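Local atomic coordinates of adenylosuccinate lyase (Francisella tularensis subsp. tularensis SCHU S4, PDB entry 4EEI), a protein that probably catalyses two fumarate-releasing steps of de novo purine synthesis, among them the cleavage of adenylosuccinate into AMP and fumarate. Residues Leu352-Phe355 / Tyr356-Leu360. Sequence-based numbering, arbitrary orientation.
Sequences LSSF and YLHFL
His358 and Ser354 meet one turn apart in the alpha-helix 352-363, near one end of the elongated, largely helical chain of this fumarase/aspartase-type lyase. Four backbone i to i+4 hydrogen bonds join 352-355 to 356-360, running from the N atoms of Tyr356, Leu357, His358 and Phe359 to the carbonyls of Leu352, Ser353, Ser354 and Phe355. A side chain adds a fifth. His358 CG stands beside its own backbone N (chi1 -79°), which turns the imidazole back toward the preceding turn, where ND1 donates to Ser354 O at 2.7 Å. The oxygen lies almost in the imidazole plane, whereas ND1 sits above the carbonyl plane; His358 N, 3.0 Å from Ser354 O, comes from the opposite face, and one oxygen thus takes two donors. With the proton on ND1, NE2 accepts from the backbone N of Gly91 of a second subunit, whose Phe90 packs edge-to-face with the imidazole, so His358 ties this helix to the second subunit. The Ser354 side chain lies about 9 Å from a bound succinate.

On another side of the helix, consecutive Phe355 and Tyr356 form a T-shaped pair, centroids 5.3 Å apart and planes at 70°. Phe355 CG, anti to the backbone N (chi1 170°), carries the phenyl over the tyrosine; the phenyl edge enters over one tyrosine face near the rim. Leu352 CB touches Tyr356 CE2 at 4.0 Å. Met409 packs on Leu352, Phe355 and Tyr356, Phe388 stacks with the tyrosine, and Ser389 OG holds its hydroxyl. The closest carbons of the T-shaped pair are Phe355 CD2 and Tyr356 CD1, 3.7 Å apart.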
loop_
_atom_site.group_PDB
_atom_site.type_symbol
_atom_site.label_atom_id
_atom_site.label_comp_id
_atom_site.label_asym_id
_atom_site.label_seq_id
_atom_site.Cartn_x
_atom_site.Cartn_y
_atom_site.Cartn_z
ATOM N N LEU B 352 3.594 42.205 -8.670
ATOM C CA LEU B 352 3.198 43.553 -8.270
ATOM C C LEU B 352 1.897 44.025 -8.915
ATOM O O LEU B 352 1.212 44.887 -8.371
ATOM C CB LEU B 352 4.311 44.557 -8.560
ATOM C CG LEU B 352 5.532 44.536 -7.639
ATOM C CD1 LEU B 352 6.503 45.652 -8.013
ATOM C CD2 LEU B 352 5.115 44.665 -6.190
ATOM N N SER B 353 1.563 43.472 -10.076
ATOM C CA SER B 353 0.331 43.856 -10.755
ATOM C C SER B 353 -0.894 43.516 -9.918
ATOM O O SER B 353 -1.817 44.327 -9.795
ATOM C CB SER B 353 0.241 43.194 -12.126
ATOM O OG SER B 353 1.241 43.703 -12.986
ATOM N N SER B 354 -0.897 42.321 -9.332
ATOM C CA SER B 354 -1.993 41.933 -8.452
ATOM C C SER B 354 -2.072 42.870 -7.250
ATOM O O SER B 354 -3.163 43.214 -6.800
ATOM C CB SER B 354 -1.853 40.486 -7.982
ATOM O OG SER B 354 -2.902 40.159 -7.087
ATOM N N PHE B 355 -0.917 43.288 -6.741
ATOM C CA PHE B 355 -0.896 44.211 -5.616
ATOM C C PHE B 355 -1.580 45.519 -5.994
ATOM O O PHE B 355 -2.524 45.951 -5.326
ATOM C CB PHE B 355 0.533 44.473 -5.139
ATOM C CG PHE B 355 0.631 45.592 -4.143
ATOM C CD1 PHE B 355 0.284 45.385 -2.814
ATOM C CD2 PHE B 355 1.035 46.860 -4.539
ATOM C CE1 PHE B 355 0.358 46.416 -1.894
ATOM C CE2 PHE B 355 1.108 47.895 -3.626
ATOM C CZ PHE B 355 0.767 47.671 -2.300
ATOM N N TYR B 356 -1.108 46.131 -7.076
ATOM C CA TYR B 356 -1.673 47.382 -7.575
ATOM C C TYR B 356 -3.129 47.251 -8.002
ATOM O O TYR B 356 -3.906 48.190 -7.841
ATOM C CB TYR B 356 -0.842 47.914 -8.742
ATOM C CG TYR B 356 0.522 48.386 -8.319
ATOM C CD1 TYR B 356 0.666 49.336 -7.317
ATOM C CD2 TYR B 356 1.666 47.866 -8.900
ATOM C CE1 TYR B 356 1.913 49.767 -6.919
ATOM C CE2 TYR B 356 2.914 48.287 -8.508
ATOM C CZ TYR B 356 3.034 49.237 -7.519
ATOM O OH TYR B 356 4.287 49.658 -7.132
ATOM N N LEU B 357 -3.497 46.102 -8.562
ATOM C CA LEU B 357 -4.886 45.895 -8.959
ATOM C C LEU B 357 -5.784 45.966 -7.730
ATOM O O LEU B 357 -6.775 46.698 -7.716
ATOM C CB LEU B 357 -5.070 44.554 -9.676
ATOM C CG LEU B 357 -6.507 44.254 -10.111
ATOM C CD1 LEU B 357 -7.100 45.436 -10.855
ATOM C CD2 LEU B 357 -6.574 43.015 -10.977
ATOM N N HIS B 358 -5.415 45.206 -6.701
ATOM C CA HIS B 358 -6.135 45.221 -5.436
ATOM C C HIS B 358 -6.130 46.607 -4.808
ATOM O O HIS B 358 -7.137 47.049 -4.256
ATOM C CB HIS B 358 -5.526 44.218 -4.460
ATOM C CG HIS B 358 -5.940 42.802 -4.708
ATOM N ND1 HIS B 358 -5.284 41.980 -5.601
ATOM C CD2 HIS B 358 -6.934 42.058 -4.170
ATOM C CE1 HIS B 358 -5.858 40.789 -5.599
ATOM N NE2 HIS B 358 -6.861 40.808 -4.738
ATOM N N PHE B 359 -4.997 47.296 -4.882
ATOM C CA PHE B 359 -4.938 48.632 -4.318
ATOM C C PHE B 359 -5.964 49.565 -4.961
ATOM O O PHE B 359 -6.668 50.304 -4.264
ATOM C CB PHE B 359 -3.536 49.235 -4.429
ATOM C CG PHE B 359 -3.338 50.419 -3.533
ATOM C CD1 PHE B 359 -2.866 50.248 -2.239
ATOM C CD2 PHE B 359 -3.679 51.693 -3.956
ATOM C CE1 PHE B 359 -2.706 51.331 -1.395
ATOM C CE2 PHE B 359 -3.525 52.785 -3.117
ATOM C CZ PHE B 359 -3.037 52.603 -1.834
ATOM N N LEU B 360 -6.056 49.533 -6.287
ATOM C CA LEU B 360 -6.970 50.432 -6.988
ATOM C C LEU B 360 -8.420 50.038 -6.730
ATOM O O LEU B 360 -9.282 50.897 -6.526
ATOM C CB LEU B 360 -6.683 50.444 -8.490
ATOM C CG LEU B 360 -5.331 51.014 -8.926
ATOM C CD1 LEU B 360 -5.204 50.996 -10.439
ATOM C CD2 LEU B 360 -5.159 52.423 -8.399
#